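Local coordinates for protein aac(6')-Ii (Enterococcus faecium, PDB 1N71) that acetylates the 6'-amino group of aminoglycoside antibiotics with acetyl-coenzyme A as donor, and so probably confers resistance to them, at residues S4-N9 / R45-A50; D19-T24 / L73-V78; G67-E72 / G103-Y108; G156-A161 / D168-K173. All blocks are in the same frame, centred on the assembly; numbering follows the deposited sequence.

Contact 1: S4-N9 / R45-A50; sequences SEFDRN and RIAVAA
Phe6 packs on the two alanines whose methyls point to its side of the sheet. Its CB lies 3.8 Å from Ala47 CB, and one ring carbon, CD2, comes to 3.6 Å from Ala49 CB, the ring meeting both methyls obliquely. With CG anti to the backbone N (chi1 -175°), the rest of the ring leads away from 45-50 towards Phe59, which it meets with the planes at about 90°, and Met41. The backbone beneath is equally close: Phe6 N donates to Ala47 O at 2.7 Å, an almost straight bond, and Ser4 and Ala49 exchange a reciprocal pair, Ala49 N to Ser4 O being 2.8 Å. Strand 2-5 is thereby paired antiparallel with strand 46-52 as the first strand of the mixed GNAT sheet, with Ser4-Ala49 a hydrogen-bonded and Glu5-Val48 a non-hydrogen-bonded pair. Past Phe6 the chain leaves the sheet and the contact thins. A water donates to both Phe6 O and Ala47 O, bridging the parting backbones. Farther out, the extended Arg8 chain brings NH2 to 2.8 Å from Arg45 O, near the guanidinium plane but at a poor angle for a hydrogen bond. Glu5 is exposed; its CB passes 4.2 Å from Ala47 O, and its side chain touches Tyr94 of helix 87-101. At the other end a second water is hydrogen-bonded to Ser4 OG and, weakly, to Ala49 O.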
# COMPACT_ATOMS: atom_id res chain seq x y z
N SER A 4 1.80 -2.88 -26.20
CA SER A 4 2.34 -4.22 -26.04
C SER A 4 3.24 -4.30 -24.81
O SER A 4 3.51 -3.30 -24.16
CB SER A 4 3.13 -4.62 -27.28
OG SER A 4 4.31 -3.83 -27.39
N GLU A 5 3.71 -5.51 -24.50
CA GLU A 5 4.59 -5.69 -23.36
C GLU A 5 5.88 -4.93 -23.64
O GLU A 5 6.41 -4.96 -24.75
CB GLU A 5 4.90 -7.18 -23.14
CG GLU A 5 3.66 -8.04 -22.93
CD GLU A 5 3.98 -9.45 -22.48
OE1 GLU A 5 4.97 -10.04 -22.97
OE2 GLU A 5 3.23 -9.99 -21.64
N PHE A 6 6.37 -4.24 -22.62
CA PHE A 6 7.58 -3.44 -22.72
C PHE A 6 8.82 -4.32 -22.89
O PHE A 6 9.01 -5.28 -22.15
CB PHE A 6 7.71 -2.57 -21.47
CG PHE A 6 8.86 -1.61 -21.49
CD1 PHE A 6 10.16 -2.05 -21.29
CD2 PHE A 6 8.63 -0.25 -21.72
CE1 PHE A 6 11.22 -1.15 -21.31
CE2 PHE A 6 9.69 0.65 -21.74
CZ PHE A 6 10.99 0.20 -21.53
N ASP A 7 9.66 -3.99 -23.86
CA ASP A 7 10.89 -4.75 -24.09
C ASP A 7 11.92 -4.31 -23.05
O ASP A 7 12.58 -3.28 -23.21
CB ASP A 7 11.45 -4.48 -25.49
CG ASP A 7 12.71 -5.29 -25.78
OD1 ASP A 7 13.68 -5.18 -25.00
OD2 ASP A 7 12.74 -6.02 -26.79
N ARG A 8 12.05 -5.10 -22.00
CA ARG A 8 12.97 -4.81 -20.91
C ARG A 8 14.44 -4.74 -21.33
O ARG A 8 15.29 -4.31 -20.56
CB ARG A 8 12.81 -5.87 -19.81
CG ARG A 8 11.41 -5.91 -19.21
CD ARG A 8 11.15 -7.23 -18.50
NE ARG A 8 9.85 -7.24 -17.85
CZ ARG A 8 9.23 -8.34 -17.42
NH1 ARG A 8 9.81 -9.53 -17.58
NH2 ARG A 8 8.05 -8.25 -16.83
N ASN A 9 14.73 -5.15 -22.56
CA ASN A 9 16.11 -5.14 -23.05
C ASN A 9 16.38 -4.06 -24.09
O ASN A 9 17.39 -4.12 -24.80
CB ASN A 9 16.47 -6.50 -23.64
CG ASN A 9 16.25 -7.64 -22.67
OD1 ASN A 9 16.75 -7.62 -21.54
ND2 ASN A 9 15.50 -8.65 -23.10
N ARG A 45 7.15 -8.17 -12.02
CA ARG A 45 6.21 -7.11 -12.37
C ARG A 45 5.78 -7.21 -13.82
O ARG A 45 6.34 -7.97 -14.61
CB ARG A 45 6.84 -5.73 -12.16
CG ARG A 45 7.24 -5.42 -10.74
CD ARG A 45 7.61 -3.95 -10.62
NE ARG A 45 8.16 -3.62 -9.31
CZ ARG A 45 8.38 -2.39 -8.89
NH1 ARG A 45 8.10 -1.35 -9.67
NH2 ARG A 45 8.90 -2.18 -7.68
N ILE A 46 4.77 -6.42 -14.16
CA ILE A 46 4.26 -6.36 -15.51
C ILE A 46 4.63 -4.96 -16.00
O ILE A 46 4.54 -3.99 -15.24
CB ILE A 46 2.74 -6.58 -15.54
CG1 ILE A 46 2.43 -8.03 -15.15
CG2 ILE A 46 2.18 -6.27 -16.92
CD1 ILE A 46 0.97 -8.31 -14.89
N ALA A 47 5.09 -4.88 -17.24
CA ALA A 47 5.50 -3.62 -17.85
C ALA A 47 4.93 -3.55 -19.27
O ALA A 47 5.34 -4.31 -20.15
CB ALA A 47 7.01 -3.53 -17.89
N VAL A 48 3.99 -2.63 -19.47
CA VAL A 48 3.34 -2.46 -20.77
C VAL A 48 3.61 -1.08 -21.33
O VAL A 48 3.50 -0.07 -20.63
CB VAL A 48 1.82 -2.68 -20.64
CG1 VAL A 48 1.13 -2.45 -21.97
CG2 VAL A 48 1.56 -4.09 -20.14
N ALA A 49 3.96 -1.02 -22.61
CA ALA A 49 4.25 0.26 -23.24
C ALA A 49 3.32 0.61 -24.38
O ALA A 49 2.68 -0.25 -25.00
CB ALA A 49 5.68 0.27 -23.74
N ALA A 50 3.23 1.91 -24.64
CA ALA A 50 2.42 2.45 -25.72
C ALA A 50 3.44 3.12 -26.62
O ALA A 50 4.10 4.08 -26.20
CB ALA A 50 1.43 3.47 -25.18
O HOH W 1 4.16 -1.13 -27.99
O HOH W 2 7.19 -6.49 -20.28

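Contact 2: D19-T24 / L73-V78; sequences DLLRLT and LHPLVV. With COA (coenzyme A), chain E.
Val77 carries this contact, reaching from strand 70-78 into the side of helix 11-24. Its CB points at the helix and splits into two methyls with different neighbours. CG1, set between the backbone N and the carbonyl carbon (chi1 60°), lies 3.8 Å from Leu20 CD2 and 4.1 Å from Leu21 CD2; Leu20 meets the valine tip to tip, whereas Leu21 crosses it at about a right angle. CG2 comes 3.8 Å from Leu20 CG and is covered by Thr24, whose OG1 is 3.3 Å away. That hydroxyl donates to Leu20 O at 2.7 Å, one turn back in its own helix, and the same carbonyl also accepts from Thr24 N. Pro75, preceded by a cis peptide bond, adds a looser touch, its CG 4.5 Å from Leu21 CD2. Helix and strand run nearly perpendicular, 86° apart, as a helix laid across one face of the GNAT sheet. Away from the helix the strand borders the cofactor, whose pantetheine arm lies along it, as in other GNAT enzymes: Leu76 CD2 packs on coenzyme A CEP, and Val78 N donates to the carbonyl O9P at 3.3 Å. Because the one hydroxyl here is paired within its helix, apolar packing joins helix to strand, while Val78 N is turned to the ligand.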
# COMPACT_ATOMS: atom_id res chain seq x y z
N ASP A 19 12.98 9.64 -19.23
CA ASP A 19 12.66 11.03 -19.50
C ASP A 19 11.19 11.29 -19.16
O ASP A 19 10.88 12.19 -18.37
CB ASP A 19 12.89 11.37 -20.98
CG ASP A 19 14.35 11.23 -21.38
OD1 ASP A 19 15.22 11.74 -20.65
OD2 ASP A 19 14.62 10.62 -22.44
N LEU A 20 10.31 10.48 -19.74
CA LEU A 20 8.88 10.61 -19.52
C LEU A 20 8.54 10.69 -18.04
O LEU A 20 7.67 11.46 -17.63
CB LEU A 20 8.15 9.43 -20.16
CG LEU A 20 6.62 9.47 -20.13
CD1 LEU A 20 6.12 10.75 -20.77
CD2 LEU A 20 6.08 8.25 -20.87
N LEU A 21 9.24 9.90 -17.22
CA LEU A 21 9.01 9.90 -15.78
C LEU A 21 9.57 11.16 -15.14
O LEU A 21 8.95 11.74 -14.26
CB LEU A 21 9.65 8.66 -15.15
CG LEU A 21 9.05 7.31 -15.53
CD1 LEU A 21 9.88 6.19 -14.94
CD2 LEU A 21 7.61 7.23 -15.04
N ARG A 22 10.76 11.56 -15.58
CA ARG A 22 11.42 12.76 -15.06
C ARG A 22 10.62 14.01 -15.40
O ARG A 22 10.43 14.89 -14.55
CB ARG A 22 12.83 12.88 -15.64
N LEU A 23 10.17 14.10 -16.65
CA LEU A 23 9.40 15.25 -17.10
C LEU A 23 8.09 15.35 -16.32
O LEU A 23 7.77 16.39 -15.74
CB LEU A 23 9.09 15.13 -18.59
CG LEU A 23 10.27 14.97 -19.55
CD1 LEU A 23 9.74 14.78 -20.97
CD2 LEU A 23 11.17 16.20 -19.47
N THR A 24 7.34 14.25 -16.30
CA THR A 24 6.05 14.19 -15.62
C THR A 24 6.15 14.44 -14.12
O THR A 24 5.44 15.28 -13.57
CB THR A 24 5.38 12.81 -15.85
OG1 THR A 24 5.26 12.56 -17.25
CG2 THR A 24 4.00 12.78 -15.21
N LEU A 73 -1.35 -1.17 -9.29
CA LEU A 73 -1.10 -0.50 -10.56
C LEU A 73 -0.12 0.63 -10.27
O LEU A 73 -0.42 1.54 -9.49
CB LEU A 73 -2.42 0.05 -11.13
CG LEU A 73 -2.41 0.77 -12.49
CD1 LEU A 73 -3.84 0.93 -12.98
CD2 LEU A 73 -1.72 2.12 -12.39
N HIS A 74 1.06 0.57 -10.87
CA HIS A 74 2.07 1.59 -10.65
C HIS A 74 3.28 1.37 -11.56
O HIS A 74 3.88 0.30 -11.56
CB HIS A 74 2.52 1.58 -9.19
CG HIS A 74 3.64 2.52 -8.88
ND1 HIS A 74 4.96 2.24 -9.21
CD2 HIS A 74 3.66 3.74 -8.30
CE1 HIS A 74 5.73 3.24 -8.83
NE2 HIS A 74 4.96 4.17 -8.28
N PRO A 75 3.63 2.38 -12.37
CA PRO A 75 2.94 3.67 -12.46
C PRO A 75 2.07 3.68 -13.71
O PRO A 75 1.91 2.65 -14.38
CB PRO A 75 4.09 4.64 -12.59
CG PRO A 75 4.99 3.89 -13.55
CD PRO A 75 4.94 2.45 -13.04
N LEU A 76 1.50 4.84 -14.01
CA LEU A 76 0.70 5.02 -15.22
C LEU A 76 1.01 6.43 -15.69
O LEU A 76 0.71 7.41 -15.00
CB LEU A 76 -0.80 4.89 -14.96
CG LEU A 76 -1.66 5.23 -16.19
CD1 LEU A 76 -1.21 4.39 -17.40
CD2 LEU A 76 -3.13 4.99 -15.90
N VAL A 77 1.63 6.54 -16.85
CA VAL A 77 1.97 7.84 -17.39
C VAL A 77 1.80 7.86 -18.90
O VAL A 77 2.14 6.89 -19.58
CB VAL A 77 3.42 8.22 -17.04
CG1 VAL A 77 4.38 7.20 -17.61
CG2 VAL A 77 3.75 9.61 -17.58
N VAL A 78 1.26 8.96 -19.39
CA VAL A 78 1.04 9.19 -20.81
C VAL A 78 1.63 10.56 -21.09
O VAL A 78 1.39 11.50 -20.33
CB VAL A 78 -0.47 9.21 -21.14
CG1 VAL A 78 -0.68 9.59 -22.60
CG2 VAL A 78 -1.09 7.85 -20.84
N1A COA E . -10.27 13.69 -14.91
C2A COA E . -11.46 13.22 -15.33
N3A COA E . -11.70 12.36 -16.35
C4A COA E . -10.53 11.98 -16.97
C5A COA E . -9.25 12.38 -16.65
C6A COA E . -9.13 13.29 -15.55
N6A COA E . -7.95 13.75 -15.14
N7A COA E . -8.33 11.79 -17.49
C8A COA E . -9.06 11.06 -18.29
N9A COA E . -10.41 11.13 -18.04
C1B COA E . -11.51 10.46 -18.74
C2B COA E . -11.68 10.93 -20.18
O2B COA E . -12.54 12.09 -20.20
C3B COA E . -12.38 9.79 -20.91
O3B COA E . -13.77 9.81 -20.55
P3B COA E . -14.92 9.79 -21.68
O7A COA E . -14.64 10.99 -22.51
O8A COA E . -16.18 9.87 -20.90
O9A COA E . -14.72 8.50 -22.38
C4B COA E . -11.74 8.57 -20.22
O4B COA E . -11.32 9.06 -18.94
C5B COA E . -10.57 7.93 -20.99
O5B COA E . -9.43 8.81 -20.99
P1A COA E . -8.08 8.46 -21.80
O1A COA E . -8.03 9.30 -23.02
O2A COA E . -7.95 6.99 -21.91
O3A COA E . -6.98 8.99 -20.76
P2A COA E . -5.47 9.46 -21.06
O4A COA E . -5.44 10.94 -21.11
O5A COA E . -4.91 8.68 -22.18
O6A COA E . -4.73 8.99 -19.72
CBP COA E . -4.18 9.66 -17.45
CCP COA E . -5.29 9.30 -18.43
CDP COA E . -4.84 10.08 -16.12
CEP COA E . -3.28 8.42 -17.22
CAP COA E . -3.34 10.86 -18.07
OAP COA E . -4.14 12.04 -18.25
C9P COA E . -2.05 11.15 -17.29
O9P COA E . -0.96 10.75 -17.73
N8P COA E . -2.18 11.85 -16.16
C7P COA E . -1.08 12.23 -15.27
C6P COA E . -0.57 11.07 -14.42
C5P COA E . -1.44 10.78 -13.21
O5P COA E . -1.75 11.69 -12.43
N4P COA E . -1.82 9.50 -13.05
C3P COA E . -2.65 9.00 -11.95
C2P COA E . -1.99 7.83 -11.23
S1P COA E . -2.08 7.97 -9.43

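Contact 3: G67-E72 / G103-Y108; sequences GITGWE and GGITIY
Thr69 O is gripped by two successive backbone amides: Ile105 N approaches in the carbonyl plane, on a lone pair, at 2.9 Å, and Thr106 N comes almost along the C=O direction at 3.1 Å. From there regular parallel pairing begins, with Trp71 N donating to Thr106 O and Tyr108 N to Trp71 O. Thr69 and Gly70 form a classic bulge opposite Tyr66 at the very start of the strand. Thr69 CG2 lies alongside Ile105 CD1 at 3.5 Å, a tight fit, while its OG1 has two carbonyl partners sharing one proton, Tyr66 O and Ala161 O of the second subunit. The Trp71 indole is fixed from within its own segment: NE1 donates to Ile68 O at 2.8 Å, an acceptor lying near the ring plane. On the other sheet face, Tyr108 CG sits between its backbone N and carbonyl carbon (chi1 70°), which swings the ring across to strand 70-78, where Glu72 CB rests over one face, 4.0 Å from the centroid. Gly103 closes helix 87-101 with a Schellman motif. The segments hold the starts of the two parallel strands of a beta-alpha-beta crossover: helix 87-101 covers the Trp71 and Ile107 face, and strands 55-66 and 168-174 flank the pair.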
# COMPACT_ATOMS: atom_id res chain seq x y z
N GLY A 67 0.47 -12.21 -2.76
CA GLY A 67 0.58 -13.47 -3.48
C GLY A 67 0.52 -13.19 -4.96
O GLY A 67 1.24 -12.31 -5.45
N ILE A 68 -0.33 -13.91 -5.68
CA ILE A 68 -0.50 -13.70 -7.11
C ILE A 68 -1.87 -13.05 -7.34
O ILE A 68 -2.23 -12.69 -8.46
CB ILE A 68 -0.48 -15.04 -7.89
CG1 ILE A 68 -1.68 -15.91 -7.48
CG2 ILE A 68 0.83 -15.78 -7.61
CD1 ILE A 68 -1.78 -17.23 -8.23
N THR A 69 -2.61 -12.89 -6.25
CA THR A 69 -3.97 -12.34 -6.30
C THR A 69 -4.14 -10.83 -6.33
O THR A 69 -4.97 -10.33 -7.09
CB THR A 69 -4.77 -12.87 -5.09
OG1 THR A 69 -4.07 -12.56 -3.89
CG2 THR A 69 -4.97 -14.38 -5.20
N GLY A 70 -3.39 -10.11 -5.51
CA GLY A 70 -3.53 -8.66 -5.46
C GLY A 70 -2.36 -7.88 -6.02
O GLY A 70 -1.23 -7.98 -5.53
N TRP A 71 -2.63 -7.08 -7.05
CA TRP A 71 -1.60 -6.28 -7.71
C TRP A 71 -1.84 -4.78 -7.59
O TRP A 71 -2.98 -4.33 -7.63
CB TRP A 71 -1.55 -6.64 -9.19
CG TRP A 71 -1.15 -8.05 -9.46
CD1 TRP A 71 -1.83 -9.18 -9.12
CD2 TRP A 71 0.03 -8.48 -10.14
NE1 TRP A 71 -1.15 -10.30 -9.55
CE2 TRP A 71 -0.00 -9.90 -10.18
CE3 TRP A 71 1.12 -7.82 -10.72
CZ2 TRP A 71 1.01 -10.66 -10.79
CZ3 TRP A 71 2.13 -8.57 -11.33
CH2 TRP A 71 2.06 -9.98 -11.35
N GLU A 72 -0.76 -4.03 -7.46
CA GLU A 72 -0.84 -2.57 -7.38
C GLU A 72 -0.45 -1.97 -8.73
O GLU A 72 0.64 -2.24 -9.24
CB GLU A 72 0.11 -2.02 -6.31
CG GLU A 72 0.28 -0.50 -6.42
CD GLU A 72 1.20 0.09 -5.36
OE1 GLU A 72 2.07 -0.64 -4.84
OE2 GLU A 72 1.07 1.29 -5.06
N GLY A 103 -3.07 -15.17 -12.91
CA GLY A 103 -3.86 -15.63 -11.78
C GLY A 103 -4.31 -14.49 -10.88
O GLY A 103 -4.86 -14.72 -9.80
N GLY A 104 -4.08 -13.26 -11.32
CA GLY A 104 -4.48 -12.09 -10.55
C GLY A 104 -5.98 -11.94 -10.45
O GLY A 104 -6.72 -12.27 -11.38
N ILE A 105 -6.44 -11.42 -9.31
CA ILE A 105 -7.86 -11.22 -9.04
C ILE A 105 -8.23 -9.74 -9.00
O ILE A 105 -9.25 -9.32 -9.54
CB ILE A 105 -8.25 -11.80 -7.66
CG1 ILE A 105 -7.87 -13.28 -7.58
CG2 ILE A 105 -9.73 -11.60 -7.42
CD1 ILE A 105 -8.23 -13.92 -6.26
N THR A 106 -7.40 -8.96 -8.33
CA THR A 106 -7.68 -7.54 -8.19
C THR A 106 -6.47 -6.65 -8.36
O THR A 106 -5.33 -7.04 -8.08
CB THR A 106 -8.29 -7.24 -6.81
OG1 THR A 106 -8.54 -5.83 -6.69
CG2 THR A 106 -7.32 -7.63 -5.71
N ILE A 107 -6.73 -5.44 -8.82
CA ILE A 107 -5.70 -4.44 -9.03
C ILE A 107 -6.16 -3.23 -8.24
O ILE A 107 -7.33 -2.85 -8.32
CB ILE A 107 -5.59 -4.05 -10.52
CG1 ILE A 107 -5.11 -5.25 -11.34
CG2 ILE A 107 -4.64 -2.86 -10.69
CD1 ILE A 107 -5.01 -4.96 -12.84
N TYR A 108 -5.26 -2.66 -7.46
CA TYR A 108 -5.60 -1.47 -6.69
C TYR A 108 -4.53 -0.43 -6.93
O TYR A 108 -3.45 -0.73 -7.44
CB TYR A 108 -5.68 -1.80 -5.19
CG TYR A 108 -4.34 -2.09 -4.56
CD1 TYR A 108 -3.73 -3.34 -4.72
CD2 TYR A 108 -3.68 -1.12 -3.82
CE1 TYR A 108 -2.49 -3.60 -4.15
CE2 TYR A 108 -2.44 -1.37 -3.25
CZ TYR A 108 -1.85 -2.61 -3.41
OH TYR A 108 -0.63 -2.86 -2.84

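Contact 4: G156-A161 / D168-K173; sequences GVLPNA and DIWMAK
Gly156 opens the contact at the edge of the Trp170 ring, its O accepting from Trp170 N at 2.8 Å; the donor sits above the carbonyl plane, and the return bond from Gly156 N is weak. The absence of a side chain matters here, since the Trp170 ring passes where one would project. Val157 turns to the other face with Ile169, but its backbone stays against the indole, Val157 O 3.4 Å from Trp170 CZ3. Leu158 returns to the tryptophan face and bonds through its N to Asp168 O at 2.9 Å. Leu158 CB makes an off-centre CH-pi contact with the six-membered ring, 3.7 Å from Trp170 CH2; CG anti to the backbone N (chi1 -179°) then carries CD2 to 4.0 Å from the same carbon. Pro159 and Asn160 form the corner of a type II turn, Asn160 having positive phi, and Ala161 CB comes back to 4.1 Å from Asp168 CB. The buried Asp168 carboxylate finds its partner beyond the hairpin, OD2 bonding to Tyr66 OH of the second subunit, while Asp168 OD1 lies near Asp112 OD1, which could raise the proton affinity of one of the two. Strands 153-158 and 168-174 make an antiparallel hairpin at the end of this chain's sheet, where Val157 makes backbone hydrogen bonds to the second subunit. Strand 106-112 borders it within the chain, helix 144-149 packs on Met171, and Trp170 stacks on Trp170 of the second subunit.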
# COMPACT_ATOMS: atom_id res chain seq x y z
N GLY A 156 -11.11 3.28 -0.25
CA GLY A 156 -10.47 3.74 0.96
C GLY A 156 -9.73 5.04 0.76
O GLY A 156 -9.52 5.48 -0.37
N VAL A 157 -9.34 5.66 1.87
CA VAL A 157 -8.59 6.91 1.86
C VAL A 157 -7.57 6.88 2.98
O VAL A 157 -7.76 6.21 3.99
CB VAL A 157 -9.50 8.16 2.06
CG1 VAL A 157 -10.43 8.33 0.86
CG2 VAL A 157 -10.29 8.02 3.36
N LEU A 158 -6.48 7.61 2.79
CA LEU A 158 -5.43 7.70 3.79
C LEU A 158 -5.38 9.16 4.21
O LEU A 158 -4.73 9.99 3.57
CB LEU A 158 -4.09 7.26 3.20
CG LEU A 158 -2.90 7.29 4.16
CD1 LEU A 158 -3.28 6.67 5.50
CD2 LEU A 158 -1.73 6.55 3.52
N PRO A 159 -6.06 9.50 5.31
CA PRO A 159 -6.09 10.88 5.79
C PRO A 159 -4.73 11.51 6.08
O PRO A 159 -3.87 10.90 6.72
CB PRO A 159 -6.96 10.79 7.05
CG PRO A 159 -7.87 9.62 6.76
CD PRO A 159 -6.89 8.63 6.17
N ASN A 160 -4.54 12.73 5.59
CA ASN A 160 -3.30 13.49 5.82
C ASN A 160 -2.02 12.78 5.39
O ASN A 160 -0.95 13.07 5.93
CB ASN A 160 -3.21 13.84 7.30
CG ASN A 160 -4.51 14.38 7.85
OD1 ASN A 160 -5.05 15.36 7.34
ND2 ASN A 160 -5.02 13.75 8.90
N ALA A 161 -2.11 11.89 4.41
CA ALA A 161 -0.96 11.13 3.95
C ALA A 161 0.25 11.97 3.54
O ALA A 161 1.38 11.71 3.98
CB ALA A 161 -1.37 10.22 2.79
N ASP A 168 -4.40 10.31 0.31
CA ASP A 168 -4.15 9.41 -0.80
C ASP A 168 -5.52 8.76 -0.93
O ASP A 168 -6.19 8.52 0.07
CB ASP A 168 -3.08 8.36 -0.47
CG ASP A 168 -2.61 7.60 -1.71
OD1 ASP A 168 -2.87 8.07 -2.84
OD2 ASP A 168 -1.98 6.52 -1.57
N ILE A 169 -5.95 8.51 -2.16
CA ILE A 169 -7.24 7.89 -2.41
C ILE A 169 -6.98 6.49 -2.97
O ILE A 169 -6.33 6.36 -4.00
CB ILE A 169 -8.05 8.70 -3.44
CG1 ILE A 169 -8.27 10.13 -2.92
CG2 ILE A 169 -9.38 8.01 -3.71
CD1 ILE A 169 -8.84 11.10 -3.96
N TRP A 170 -7.48 5.47 -2.28
CA TRP A 170 -7.30 4.08 -2.71
C TRP A 170 -8.46 3.61 -3.58
O TRP A 170 -9.62 3.69 -3.17
CB TRP A 170 -7.17 3.15 -1.51
CG TRP A 170 -5.83 3.13 -0.85
CD1 TRP A 170 -4.63 2.86 -1.45
CD2 TRP A 170 -5.55 3.31 0.54
NE1 TRP A 170 -3.62 2.85 -0.51
CE2 TRP A 170 -4.16 3.13 0.72
CE3 TRP A 170 -6.34 3.61 1.66
CZ2 TRP A 170 -3.54 3.24 1.97
CZ3 TRP A 170 -5.73 3.72 2.91
CH2 TRP A 170 -4.34 3.53 3.05
N MET A 171 -8.14 3.09 -4.76
CA MET A 171 -9.15 2.59 -5.68
C MET A 171 -8.82 1.15 -6.06
O MET A 171 -7.66 0.75 -6.08
CB MET A 171 -9.19 3.46 -6.92
CG MET A 171 -9.43 4.93 -6.61
SD MET A 171 -9.72 5.92 -8.07
CE MET A 171 -11.28 5.26 -8.62
N ALA A 172 -9.84 0.36 -6.36
CA ALA A 172 -9.61 -1.03 -6.71
C ALA A 172 -10.66 -1.57 -7.66
O ALA A 172 -11.77 -1.04 -7.76
CB ALA A 172 -9.56 -1.87 -5.44
N LYS A 173 -10.29 -2.64 -8.34
CA LYS A 173 -11.18 -3.30 -9.28
C LYS A 173 -10.83 -4.78 -9.29
O LYS A 173 -9.66 -5.16 -9.25
CB LYS A 173 -10.99 -2.72 -10.68
CG LYS A 173 -11.85 -3.38 -11.76
CD LYS A 173 -11.56 -2.80 -13.14
CE LYS A 173 -12.41 -3.45 -14.23
NZ LYS A 173 -12.07 -2.92 -15.59

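In the fold
All four contacts reach one mixed sheet, contact 1 at one end and contact 4 at the other, their centres about 27 Å apart. Contacts 2 and 3 share strand 70-78 and join where Leu73 N meets Tyr108 O at 2.8 Å. Contact 3 passes to contact 4 through the pairing of 106-112 with 168-174, including Ile107 O to Lys173 N at 3.0 Å, and touches contact 1 where Ile46 CD1 packs on Trp71 CZ3. Contact 2 holds coenzyme A directly. The side chain of Asp168 in contact 4 is about 7 Å from coenzyme A. The side chain of Glu72 in contact 3 is about 9 Å from the bound coenzyme A. Contacts 3 and 4 both touch the second subunit and so contribute to the dimer interface.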